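Local coordinates for protein AtxE2 (PDB 5TXE) that hydrolyses the isopeptide bond of the lasso peptides astexin-2 and astexin-3, recognising their knotted, threaded shape and converting them to linear peptides, at residues S115-A119 / R565-L570; V294-A300 / A338-V342; Q370-V375 / P386-N391; K626-L630 / R677-L681. The protein carries 1 engineered substitution. All blocks are in the same frame, centred on the assembly; numbering follows the deposited sequence.

Contact 1 (S115-A119 / R565-L570); sequences SWGYA and RISGAL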
loop_
_atom_site.group_PDB
_atom_site.type_symbol
_atom_site.label_atom_id
_atom_site.label_comp_id
_atom_site.label_asym_id
_atom_site.label_seq_id
_atom_site.Cartn_x
_atom_site.Cartn_y
_atom_site.Cartn_z
ATOM N N SER A 115 -7.332 -15.050 4.494
ATOM C CA SER A 115 -7.782 -14.161 5.575
ATOM C C SER A 115 -9.147 -14.635 6.054
ATOM O O SER A 115 -9.959 -15.135 5.250
ATOM C CB SER A 115 -7.993 -12.739 5.109
ATOM O OG SER A 115 -6.774 -12.116 4.725
ATOM N N TRP A 116 -9.374 -14.433 7.361
ATOM C CA TRP A 116 -10.651 -14.667 8.019
ATOM C C TRP A 116 -11.099 -16.089 8.005
ATOM O O TRP A 116 -12.298 -16.365 8.167
ATOM C CB TRP A 116 -11.735 -13.844 7.364
ATOM C CG TRP A 116 -11.375 -12.374 7.158
ATOM C CD1 TRP A 116 -11.093 -11.768 6.002
ATOM C CD2 TRP A 116 -11.354 -11.358 8.165
ATOM N NE1 TRP A 116 -10.876 -10.415 6.207
ATOM C CE2 TRP A 116 -11.031 -10.147 7.537
ATOM C CE3 TRP A 116 -11.551 -11.368 9.539
ATOM C CZ2 TRP A 116 -10.915 -8.948 8.249
ATOM C CZ3 TRP A 116 -11.447 -10.198 10.233
ATOM C CH2 TRP A 116 -11.127 -8.996 9.598
ATOM N N GLY A 117 -10.176 -17.002 7.737
ATOM C CA GLY A 117 -10.559 -18.387 7.537
ATOM C C GLY A 117 -10.920 -18.772 6.120
ATOM O O GLY A 117 -11.214 -19.968 5.846
ATOM N N TYR A 118 -10.831 -17.817 5.197
ATOM C CA TYR A 118 -10.916 -18.116 3.782
ATOM C C TYR A 118 -9.527 -18.442 3.224
ATOM O O TYR A 118 -8.532 -17.800 3.563
ATOM C CB TYR A 118 -11.503 -16.932 2.994
ATOM C CG TYR A 118 -12.903 -16.591 3.435
ATOM C CD1 TYR A 118 -13.929 -17.542 3.378
ATOM C CD2 TYR A 118 -13.203 -15.345 3.933
ATOM C CE1 TYR A 118 -15.205 -17.252 3.781
ATOM C CE2 TYR A 118 -14.495 -15.041 4.311
ATOM C CZ TYR A 118 -15.496 -16.013 4.256
ATOM O OH TYR A 118 -16.802 -15.763 4.666
ATOM N N ALA A 119 -9.479 -19.397 2.310
ATOM C CA ALA A 119 -8.218 -19.742 1.648
ATOM C C ALA A 119 -7.678 -18.641 0.721
ATOM O O ALA A 119 -6.466 -18.518 0.503
ATOM C CB ALA A 119 -8.374 -21.044 0.881
ATOM N N ARG A 565 -19.433 -14.516 8.720
ATOM C CA ARG A 565 -18.076 -14.808 9.179
ATOM C C ARG A 565 -17.256 -13.542 9.457
ATOM O O ARG A 565 -16.750 -13.348 10.566
ATOM C CB ARG A 565 -17.392 -15.660 8.165
ATOM C CG ARG A 565 -15.893 -15.824 8.232
ATOM C CD ARG A 565 -15.444 -16.337 9.564
ATOM N NE ARG A 565 -15.843 -17.712 9.762
ATOM C CZ ARG A 565 -15.196 -18.767 9.279
ATOM N NH1 ARG A 565 -14.132 -18.614 8.513
ATOM N NH2 ARG A 565 -15.650 -19.983 9.558
ATOM N N ILE A 566 -17.105 -12.686 8.459
ATOM C CA ILE A 566 -16.376 -11.473 8.662
ATOM C C ILE A 566 -17.099 -10.523 9.619
ATOM O O ILE A 566 -16.435 -9.874 10.429
ATOM C CB ILE A 566 -16.018 -10.785 7.345
ATOM C CG1 ILE A 566 -14.926 -11.607 6.642
ATOM C CG2 ILE A 566 -15.450 -9.393 7.575
ATOM C CD1 ILE A 566 -14.759 -11.238 5.175
ATOM N N SER A 567 -18.430 -10.435 9.496
ATOM C CA SER A 567 -19.200 -9.629 10.395
ATOM C C SER A 567 -18.911 -9.982 11.876
ATOM O O SER A 567 -18.670 -9.105 12.712
ATOM C CB SER A 567 -20.696 -9.759 10.112
ATOM O OG SER A 567 -21.428 -9.115 11.144
ATOM N N GLY A 568 -18.971 -11.261 12.183
ATOM C CA GLY A 568 -18.668 -11.775 13.523
ATOM C C GLY A 568 -17.232 -11.482 13.956
ATOM O O GLY A 568 -16.998 -11.070 15.084
ATOM N N ALA A 569 -16.274 -11.641 13.061
ATOM C CA ALA A 569 -14.853 -11.430 13.401
ATOM C C ALA A 569 -14.527 -9.971 13.656
ATOM O O ALA A 569 -13.575 -9.672 14.364
ATOM C CB ALA A 569 -13.930 -11.983 12.302
ATOM N N LEU A 570 -15.296 -9.047 13.094
ATOM C CA LEU A 570 -14.968 -7.623 13.239
ATOM C C LEU A 570 -15.291 -7.050 14.622
ATOM O O LEU A 570 -14.717 -6.051 15.049
ATOM C CB LEU A 570 -15.683 -6.769 12.195
ATOM C CG LEU A 570 -15.215 -6.881 10.740
ATOM C CD1 LEU A 570 -16.129 -6.068 9.826
ATOM C CD2 LEU A 570 -13.785 -6.414 10.607
HETATM O O HOH W 1 -17.765 -13.436 5.740
#
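Ile566 lays its CG1 over one face of the Trp116 indole, 3.8 Å from the centroid of the five-membered ring and 16° off the ring normal. This is a CH-pi contact. Further along the indole, Ala569 CB meets Trp116 CZ3 at 3.7 Å and Leu570 CD2 meets Trp116 CH2 at 3.8 Å, both obliquely. At the edge of the Tyr118 ring sits Ile566 CD1, 3.9 Å from Tyr118 CE2. Ile566 CG1 lies beside the backbone N (chi1 -72°), and from there the CG1-CD1 branch touches one ring over a face and the other at an edge.

Arg565 supplies the direct polar link. Its NH1 donates to Trp116 O at 2.9 Å, in the carbonyl plane and on a lone pair. The arginine chain bends at chi2 and chi3 to get there, and its CB passes 3.5 Å from Tyr118 OH. A leucine in place of Arg565 would probably leave Trp116 O without this donor and the turn less firmly tied to the helix. A water accepts from Ile566 N and donates to Tyr118 OH, which is also bonded to Glu211 O.

Ser115 to Tyr118 form a type I' beta turn that presents the indole. Trp116 is important for activity and binds astexin-3: NE1 bonds to the backbone of the bound peptide, and the ring stacks on one of its aromatic side chains. The turn lies in the loop between strands 100-104 and 133-134. It meets helix 563-570 of the hydrolase part, just after Asn562, a second residue that binds astexin-3.

Contact 2 (V294-A300 / A338-V342); sequences VRCDEEA and ALKPV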
loop_
_atom_site.group_PDB
_atom_site.type_symbol
_atom_site.label_atom_id
_atom_site.label_comp_id
_atom_site.label_asym_id
_atom_site.label_seq_id
_atom_site.Cartn_x
_atom_site.Cartn_y
_atom_site.Cartn_z
ATOM N N VAL A 294 23.211 -9.560 25.423
ATOM C CA VAL A 294 23.488 -8.234 25.867
ATOM C C VAL A 294 22.607 -7.217 25.089
ATOM O O VAL A 294 22.713 -7.142 23.852
ATOM C CB VAL A 294 24.961 -7.892 25.625
ATOM C CG1 VAL A 294 25.246 -6.454 26.070
ATOM C CG2 VAL A 294 25.852 -8.886 26.355
ATOM N N ARG A 295 21.786 -6.427 25.817
ATOM C CA ARG A 295 20.954 -5.351 25.252
ATOM C C ARG A 295 21.726 -4.095 25.016
ATOM O O ARG A 295 22.334 -3.590 25.937
ATOM C CB ARG A 295 19.851 -4.939 26.207
ATOM C CG ARG A 295 18.670 -5.851 26.250
ATOM C CD ARG A 295 17.599 -5.228 27.139
ATOM N NE ARG A 295 16.400 -5.023 26.351
ATOM C CZ ARG A 295 15.691 -6.009 25.799
ATOM N NH1 ARG A 295 16.027 -7.284 25.965
ATOM N NH2 ARG A 295 14.634 -5.716 25.067
ATOM N N CYS A 296 21.666 -3.563 23.793
ATOM C CA CYS A 296 22.198 -2.226 23.477
ATOM C C CYS A 296 21.340 -1.188 24.159
ATOM O O CYS A 296 20.108 -1.289 24.138
ATOM C CB CYS A 296 22.142 -2.009 21.986
ATOM S SG CYS A 296 22.645 -0.385 21.420
ATOM N N ASP A 297 21.953 -0.194 24.786
ATOM C CA ASP A 297 21.204 0.821 25.560
ATOM C C ASP A 297 20.852 2.034 24.684
ATOM O O ASP A 297 19.806 2.674 24.866
ATOM C CB ASP A 297 21.959 1.234 26.853
ATOM C CG ASP A 297 22.848 2.456 26.671
ATOM O OD1 ASP A 297 23.883 2.338 25.985
ATOM O OD2 ASP A 297 22.513 3.527 27.231
ATOM N N GLU A 298 21.706 2.319 23.695
ATOM C CA GLU A 298 21.591 3.533 22.891
ATOM C C GLU A 298 20.192 3.681 22.288
ATOM O O GLU A 298 19.496 2.708 21.988
ATOM C CB GLU A 298 22.605 3.571 21.745
ATOM C CG GLU A 298 24.021 3.142 22.083
ATOM C CD GLU A 298 24.906 4.287 22.507
ATOM O OE1 GLU A 298 25.183 5.144 21.635
ATOM O OE2 GLU A 298 25.365 4.289 23.679
ATOM N N GLU A 299 19.801 4.925 22.114
ATOM C CA GLU A 299 18.508 5.246 21.565
ATOM C C GLU A 299 18.436 4.784 20.095
ATOM O O GLU A 299 17.401 4.350 19.601
ATOM C CB GLU A 299 18.260 6.774 21.701
ATOM C CG GLU A 299 16.792 7.175 21.589
ATOM C CD GLU A 299 16.310 7.207 20.153
ATOM O OE1 GLU A 299 17.090 7.650 19.271
ATOM O OE2 GLU A 299 15.175 6.745 19.896
ATOM N N ALA A 300 19.543 4.900 19.399
ATOM C CA ALA A 300 19.627 4.500 18.007
ATOM C C ALA A 300 19.256 3.052 17.716
ATOM O O ALA A 300 18.959 2.734 16.593
ATOM C CB ALA A 300 21.026 4.762 17.521
ATOM N N ALA A 338 31.319 -4.168 19.567
ATOM C CA ALA A 338 30.678 -3.391 20.610
ATOM C C ALA A 338 29.232 -3.058 20.228
ATOM O O ALA A 338 28.694 -3.608 19.259
ATOM C CB ALA A 338 31.484 -2.117 20.841
ATOM N N LEU A 339 28.624 -2.161 21.001
ATOM C CA LEU A 339 27.252 -1.680 20.776
ATOM C C LEU A 339 27.184 -0.155 20.697
ATOM O O LEU A 339 26.480 0.495 21.477
ATOM C CB LEU A 339 26.344 -2.191 21.868
ATOM C CG LEU A 339 26.251 -3.712 21.815
ATOM C CD1 LEU A 339 25.511 -4.230 23.028
ATOM C CD2 LEU A 339 25.549 -4.196 20.547
ATOM N N LYS A 340 27.928 0.377 19.730
ATOM C CA LYS A 340 28.049 1.806 19.466
ATOM C C LYS A 340 27.686 2.149 18.014
ATOM O O LYS A 340 28.569 2.417 17.215
ATOM C CB LYS A 340 29.509 2.266 19.700
ATOM C CG LYS A 340 29.915 2.639 21.130
ATOM C CD LYS A 340 28.787 2.904 22.127
ATOM C CE LYS A 340 29.308 3.677 23.334
ATOM N NZ LYS A 340 28.255 3.832 24.375
ATOM N N PRO A 341 26.394 2.173 17.670
ATOM C CA PRO A 341 26.024 2.495 16.289
ATOM C C PRO A 341 26.258 3.937 15.940
ATOM O O PRO A 341 26.082 4.794 16.764
ATOM C CB PRO A 341 24.553 2.158 16.219
ATOM C CG PRO A 341 24.094 2.066 17.618
ATOM C CD PRO A 341 25.262 1.748 18.487
ATOM N N VAL A 342 26.715 4.176 14.718
ATOM C CA VAL A 342 26.912 5.508 14.180
ATOM C C VAL A 342 26.026 5.723 12.935
ATOM O O VAL A 342 26.007 4.891 12.019
ATOM C CB VAL A 342 28.382 5.702 13.789
ATOM C CG1 VAL A 342 28.600 7.088 13.196
ATOM C CG2 VAL A 342 29.257 5.503 15.026
#
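Lys340 NZ donates to Glu298 OE2 at 3.0 Å, forming the salt bridge of this contact. The ammonium approaches from above the carboxylate, 49° out of its plane. The two side chains cross at about a right angle. Lys340 starts out pointing away from the other segment, and a bend at chi2 (-17°) turns its chain back to the carboxylate.

The stem of Glu298 packs as well. Its CG lies 3.7 Å from Leu339 O and 4.1 Å from Pro341 CD. An alanine in place of Glu298 would probably leave the Lys340 ammonium without this carboxylate and Pro341 CD with less cover.

The remaining contacts are apolar. Leu339 CD1 touches Val294 CG1 at 3.8 Å, and Leu339 CB lies 4.1 Å from Cys296 SG. Ala300 CB meets Pro341 CG at 4.1 Å. Cys296 is held by a disulfide to Cys301, which closes the turn carrying Glu298 and Ala300 into a small loop.

This is a surface contact between successive blades of the beta-propeller, each a four-stranded antiparallel sheet. Segment 294-300 leaves edge strand 294-295 of one blade and leads toward strand 304-310 of the next. Segment 338-342 joins strands 328-335 and 342-347 of that second blade. Tyr332 and Met334 of strand 328-335 pack against Pro341.

Contact 3 (Q370-V375 / P386-N391); sequences QPRRLV and PLYDPN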
loop_
_atom_site.group_PDB
_atom_site.type_symbol
_atom_site.label_atom_id
_atom_site.label_comp_id
_atom_site.label_asym_id
_atom_site.label_seq_id
_atom_site.Cartn_x
_atom_site.Cartn_y
_atom_site.Cartn_z
ATOM N N GLN A 370 10.393 12.298 -6.073
ATOM C CA GLN A 370 11.166 11.253 -6.748
ATOM C C GLN A 370 10.403 9.953 -6.719
ATOM O O GLN A 370 10.296 9.326 -5.691
ATOM C CB GLN A 370 12.499 11.034 -5.985
ATOM C CG GLN A 370 13.330 9.848 -6.444
ATOM C CD GLN A 370 13.779 10.062 -7.864
ATOM O OE1 GLN A 370 14.557 10.952 -8.097
ATOM N NE2 GLN A 370 13.220 9.305 -8.834
ATOM N N PRO A 371 9.873 9.520 -7.852
ATOM C CA PRO A 371 9.223 8.213 -7.907
ATOM C C PRO A 371 10.224 7.107 -7.709
ATOM O O PRO A 371 11.417 7.316 -7.817
ATOM C CB PRO A 371 8.632 8.106 -9.320
ATOM C CG PRO A 371 8.986 9.363 -10.015
ATOM C CD PRO A 371 9.764 10.277 -9.110
ATOM N N ARG A 372 9.721 5.925 -7.467
ATOM C CA ARG A 372 10.552 4.848 -7.131
ATOM C C ARG A 372 11.635 4.558 -8.200
ATOM O O ARG A 372 11.354 4.407 -9.405
ATOM C CB ARG A 372 9.710 3.605 -6.858
ATOM C CG ARG A 372 10.357 2.631 -5.924
ATOM C CD ARG A 372 9.399 1.511 -5.532
ATOM N NE ARG A 372 8.353 2.040 -4.678
ATOM C CZ ARG A 372 7.170 1.467 -4.520
ATOM N NH1 ARG A 372 6.870 0.331 -5.143
ATOM N NH2 ARG A 372 6.278 2.005 -3.710
ATOM N N ARG A 373 12.870 4.449 -7.714
ATOM C CA ARG A 373 14.003 4.128 -8.530
ATOM C C ARG A 373 14.974 3.296 -7.725
ATOM O O ARG A 373 14.799 3.110 -6.503
ATOM C CB ARG A 373 14.673 5.428 -8.925
ATOM C CG ARG A 373 15.181 6.172 -7.738
ATOM C CD ARG A 373 16.116 7.285 -8.099
ATOM N NE ARG A 373 16.449 8.006 -6.894
ATOM C CZ ARG A 373 17.250 9.085 -6.809
ATOM N NH1 ARG A 373 17.840 9.630 -7.872
ATOM N NH2 ARG A 373 17.441 9.638 -5.626
ATOM N N LEU A 374 15.978 2.783 -8.408
ATOM C CA LEU A 374 17.065 2.086 -7.737
ATOM C C LEU A 374 18.256 3.029 -7.509
ATOM O O LEU A 374 18.579 3.856 -8.340
ATOM C CB LEU A 374 17.526 0.894 -8.535
ATOM C CG LEU A 374 16.834 -0.464 -8.423
ATOM C CD1 LEU A 374 15.482 -0.415 -7.777
ATOM C CD2 LEU A 374 16.810 -1.141 -9.760
ATOM N N VAL A 375 18.941 2.794 -6.405
ATOM C CA VAL A 375 19.927 3.667 -5.838
ATOM C C VAL A 375 20.961 2.771 -5.186
ATOM O O VAL A 375 20.641 1.620 -4.819
ATOM C CB VAL A 375 19.118 4.538 -4.868
ATOM C CG1 VAL A 375 19.442 4.387 -3.408
ATOM C CG2 VAL A 375 18.862 5.917 -5.397
ATOM N N PRO A 386 22.273 7.437 -7.733
ATOM C CA PRO A 386 21.356 6.826 -8.698
ATOM C C PRO A 386 21.977 5.625 -9.316
ATOM O O PRO A 386 23.139 5.665 -9.589
ATOM C CB PRO A 386 21.240 7.873 -9.809
ATOM C CG PRO A 386 21.649 9.147 -9.205
ATOM C CD PRO A 386 22.627 8.813 -8.108
ATOM N N LEU A 387 21.220 4.555 -9.459
ATOM C CA LEU A 387 21.637 3.395 -10.226
ATOM C C LEU A 387 20.734 3.215 -11.460
ATOM O O LEU A 387 21.226 3.073 -12.542
ATOM C CB LEU A 387 21.583 2.158 -9.353
ATOM C CG LEU A 387 21.932 0.878 -10.082
ATOM C CD1 LEU A 387 23.368 0.871 -10.579
ATOM C CD2 LEU A 387 21.698 -0.291 -9.145
ATOM N N TYR A 388 19.412 3.234 -11.278
ATOM C CA TYR A 388 18.445 3.058 -12.376
ATOM C C TYR A 388 17.103 3.752 -12.081
ATOM O O TYR A 388 16.465 3.457 -11.066
ATOM C CB TYR A 388 18.173 1.576 -12.642
ATOM C CG TYR A 388 17.166 1.351 -13.722
ATOM C CD1 TYR A 388 17.535 1.384 -15.042
ATOM C CD2 TYR A 388 15.822 1.130 -13.423
ATOM C CE1 TYR A 388 16.609 1.179 -16.052
ATOM C CE2 TYR A 388 14.860 0.939 -14.420
ATOM C CZ TYR A 388 15.247 0.958 -15.733
ATOM O OH TYR A 388 14.302 0.767 -16.724
ATOM N N ASP A 389 16.687 4.656 -12.969
ATOM C CA ASP A 389 15.429 5.362 -12.810
ATOM C C ASP A 389 14.564 5.051 -14.017
ATOM O O ASP A 389 14.908 5.458 -15.113
ATOM C CB ASP A 389 15.636 6.843 -12.661
ATOM C CG ASP A 389 14.347 7.575 -12.195
ATOM O OD1 ASP A 389 13.228 7.003 -12.366
ATOM O OD2 ASP A 389 14.452 8.712 -11.670
ATOM N N PRO A 390 13.444 4.307 -13.821
ATOM C CA PRO A 390 12.631 3.933 -14.958
ATOM C C PRO A 390 11.854 5.129 -15.459
ATOM O O PRO A 390 11.202 5.004 -16.470
ATOM C CB PRO A 390 11.685 2.853 -14.385
ATOM C CG PRO A 390 11.521 3.230 -12.966
ATOM C CD PRO A 390 12.833 3.863 -12.551
ATOM N N ASN A 391 11.858 6.260 -14.760
ATOM C CA ASN A 391 11.247 7.450 -15.301
ATOM C C ASN A 391 12.289 8.521 -15.800
ATOM O O ASN A 391 13.424 8.484 -15.417
ATOM C CB ASN A 391 10.289 8.000 -14.255
ATOM C CG ASN A 391 9.076 7.089 -14.055
ATOM O OD1 ASN A 391 8.304 6.854 -14.992
ATOM N ND2 ASN A 391 8.921 6.551 -12.862
HETATM O O HOH W 2 11.122 6.884 -11.000
HETATM O O HOH W 3 17.444 9.118 -10.684
#
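Leu374 faces both Leu387 and Tyr388, a classic beta bulge in the hairpin of strands 373-378 and 384-388, the last two strands of a beta-propeller blade. Leu374 N donates to Tyr388 O at 2.8 Å, in the carbonyl plane. In return, Leu374 O accepts from both Tyr388 N and Leu387 N. Both donors come from the same face of the carbonyl plane. Beyond the bulge, Val375 and Pro386 make a non-hydrogen-bonded antiparallel pair.

Apolar contacts lie alongside the bulge. Leu374 CD2 rests 4.2 Å from Tyr388 CB, while Leu374 CB lies 4.3 Å from Leu387 CB. Phe72 of strand 69-78 covers Leu374 and also meets the Tyr388 ring.

Polar groups join the first chain, around its corner, to Asp389 and the residues just past the second strand. Pro390 CD sits 3.5 Å from the carbonyl oxygen Arg372 O, at the corner. Gln370 NE2 grips two acceptors, Pro371 O and Asp389 OD2. The bond to Pro371 O lies in the amide plane and is nearly straight (170°). Asp389 OD2 is met from above its carboxylate, and the amide and carboxylate planes stand 64° apart. Gln370 CG is anti to the backbone N (chi1 172°), and a bend at chi2 sends the amide toward Asp389. Gln370 OE1 lies over one face of the Arg373 guanidinium, whose NE bonds to Gln365.

Waters complete the network. One links Arg373 NH1 to Asp389 OD2. Another donates to Arg372 O and accepts from Asn391 ND2; its approach to Asp389 OD1 is doubtfully short. Asn391 OD1 accepts from Ala47 N. Asp389 OD1 closes an Asx turn, accepting from Asn391 N at 2.9 Å.

Contact 4 (K626-L630 / R677-L681); sequences KPVEL and RWRAL
The short axes of strand 628-630 and helix 677-681 run at 147° to each other and approach to 9.8 Å, with Pro627 and Leu681 the nearest residues along the backbones. Glu629 bridges the gap between them. Its CG is anti to the backbone N (chi1 178°) and the chain stays extended, so the carboxylate reaches the helix.

Two neighbouring helix residues grip it. Trp678 NE1 donates to Glu629 OE1 at 3.0 Å. This bond is almost straight (175°) and lies in the indole plane, but it meets OE1 from above the carboxylate. Arg677 forms a salt bridge to the same group. Its NH1 donates to Glu629 OE2 at 3.0 Å, on the syn side but tilted out of the carboxylate plane, and in the guanidinium plane. A second bond from Arg677 NH1, to OE1, is weak and strongly bent. The carboxylate is buried, and the nearby arginine would probably favour its charged form.

Strand 628-633 is an outermost strand of the eight-stranded mixed sheet of the alpha/beta-hydrolase domain. Helix 672-684 packs beside this edge, and helix 615-623 covers Val628.

Beside the polar cluster, Leu681 packs against the start of the strand. Leu681 CD2 lies 3.7 Å from Val628 O. Leu681 CB is 4.1 Å from Pro627 CB, and Pro627 is the centre of an inverse gamma turn. Trp678 also meets Trp656 of helix 643-662 edge to face.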
loop_
_atom_site.group_PDB
_atom_site.type_symbol
_atom_site.label_atom_id
_atom_site.label_comp_id
_atom_site.label_asym_id
_atom_site.label_seq_id
_atom_site.Cartn_x
_atom_site.Cartn_y
_atom_site.Cartn_z
ATOM N N LYS A 626 -29.624 15.571 -1.296
ATOM C CA LYS A 626 -28.282 16.008 -1.070
ATOM C C LYS A 626 -27.462 15.883 -2.332
ATOM O O LYS A 626 -27.754 15.045 -3.199
ATOM C CB LYS A 626 -27.677 15.174 0.081
ATOM C CG LYS A 626 -28.557 15.237 1.322
ATOM C CD LYS A 626 -28.779 16.706 1.770
ATOM C CE LYS A 626 -29.670 16.805 2.990
ATOM N NZ LYS A 626 -29.853 18.201 3.492
ATOM N N PRO A 627 -26.396 16.688 -2.434
ATOM C CA PRO A 627 -25.520 16.651 -3.617
ATOM C C PRO A 627 -24.473 15.535 -3.603
ATOM O O PRO A 627 -23.307 15.796 -3.380
ATOM C CB PRO A 627 -24.846 18.001 -3.576
ATOM C CG PRO A 627 -24.825 18.374 -2.118
ATOM C CD PRO A 627 -25.991 17.725 -1.472
ATOM N N VAL A 628 -24.923 14.324 -3.928
ATOM C CA VAL A 628 -24.130 13.126 -3.915
ATOM C C VAL A 628 -24.150 12.529 -5.351
ATOM O O VAL A 628 -25.128 12.659 -6.073
ATOM C CB VAL A 628 -24.704 12.123 -2.929
ATOM C CG1 VAL A 628 -26.084 11.672 -3.347
ATOM C CG2 VAL A 628 -23.830 10.880 -2.778
ATOM N N GLU A 629 -23.058 11.899 -5.750
ATOM C CA GLU A 629 -22.980 11.198 -7.041
ATOM C C GLU A 629 -22.105 9.984 -6.818
ATOM O O GLU A 629 -21.106 10.030 -6.075
ATOM C CB GLU A 629 -22.387 12.094 -8.113
ATOM C CG GLU A 629 -22.232 11.404 -9.446
ATOM C CD GLU A 629 -22.026 12.342 -10.608
ATOM O OE1 GLU A 629 -20.901 12.393 -11.154
ATOM O OE2 GLU A 629 -22.991 13.024 -11.012
ATOM N N LEU A 630 -22.507 8.889 -7.458
ATOM C CA LEU A 630 -21.820 7.602 -7.359
ATOM C C LEU A 630 -21.445 7.134 -8.755
ATOM O O LEU A 630 -22.274 7.130 -9.692
ATOM C CB LEU A 630 -22.755 6.573 -6.693
ATOM C CG LEU A 630 -22.412 5.080 -6.751
ATOM C CD1 LEU A 630 -21.115 4.798 -6.006
ATOM C CD2 LEU A 630 -23.466 4.230 -6.101
ATOM N N ARG A 677 -25.176 17.558 -14.828
ATOM C CA ARG A 677 -25.529 16.837 -13.640
ATOM C C ARG A 677 -25.086 17.591 -12.385
ATOM O O ARG A 677 -25.818 17.700 -11.436
ATOM C CB ARG A 677 -24.780 15.530 -13.667
ATOM C CG ARG A 677 -25.593 14.281 -13.823
ATOM C CD ARG A 677 -24.693 13.112 -13.476
ATOM N NE ARG A 677 -23.914 12.877 -14.631
ATOM C CZ ARG A 677 -22.609 12.688 -14.750
ATOM N NH1 ARG A 677 -21.745 12.662 -13.739
ATOM N NH2 ARG A 677 -22.184 12.471 -15.982
ATOM N N TRP A 678 -23.864 18.103 -12.387
ATOM C CA TRP A 678 -23.338 18.735 -11.204
ATOM C C TRP A 678 -24.008 20.100 -10.964
ATOM O O TRP A 678 -24.242 20.494 -9.812
ATOM C CB TRP A 678 -21.828 18.872 -11.298
ATOM C CG TRP A 678 -21.095 17.568 -11.350
ATOM C CD1 TRP A 678 -21.622 16.327 -11.217
ATOM C CD2 TRP A 678 -19.710 17.393 -11.550
ATOM N NE1 TRP A 678 -20.654 15.388 -11.329
ATOM C CE2 TRP A 678 -19.464 16.016 -11.571
ATOM C CE3 TRP A 678 -18.641 18.271 -11.730
ATOM C CZ2 TRP A 678 -18.211 15.491 -11.704
ATOM C CZ3 TRP A 678 -17.361 17.718 -11.887
ATOM C CH2 TRP A 678 -17.164 16.361 -11.849
ATOM N N ARG A 679 -24.395 20.789 -12.027
ATOM C CA ARG A 679 -25.221 22.029 -11.836
ATOM C C ARG A 679 -26.548 21.697 -11.199
ATOM O O ARG A 679 -26.991 22.394 -10.271
ATOM C CB ARG A 679 -25.384 22.801 -13.136
ATOM C CG ARG A 679 -24.097 23.525 -13.465
ATOM C CD ARG A 679 -24.198 24.550 -14.587
ATOM N NE ARG A 679 -24.164 23.864 -15.866
ATOM C CZ ARG A 679 -23.086 23.709 -16.636
ATOM N NH1 ARG A 679 -21.882 24.252 -16.349
ATOM N NH2 ARG A 679 -23.232 23.004 -17.733
ATOM N N ALA A 680 -27.139 20.582 -11.607
ATOM C CA ALA A 680 -28.370 20.162 -10.963
ATOM C C ALA A 680 -28.121 19.803 -9.497
ATOM O O ALA A 680 -29.000 20.036 -8.660
ATOM C CB ALA A 680 -29.033 18.992 -11.712
ATOM N N LEU A 681 -26.976 19.200 -9.176
ATOM C CA LEU A 681 -26.713 18.882 -7.771
ATOM C C LEU A 681 -26.632 20.177 -6.929
ATOM O O LEU A 681 -27.112 20.258 -5.809
ATOM C CB LEU A 681 -25.418 18.089 -7.596
ATOM C CG LEU A 681 -25.398 16.660 -8.148
ATOM C CD1 LEU A 681 -24.036 16.050 -7.878
ATOM C CD2 LEU A 681 -26.485 15.766 -7.545
#

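In the fold
None of the four contacts touches another. Contacts 2 and 3 belong to the beta-propeller, in series along the chain, with centres 33 Å apart. Contact 2 joins two successive blades, while contact 3 lies in the hairpin of a later one. Both are nested along the chain inside the long loop closed by contact 1, which brings a loop before strand 133-134 against helix 563-570. Contact 1 thus joins the propeller side to the hydrolase domain where the lasso peptide binds. Contact 4 follows in series, at the far edge of the mixed hydrolase sheet. Its centre is 36 Å from that of contact 1 and 59 Å from that of contact 2.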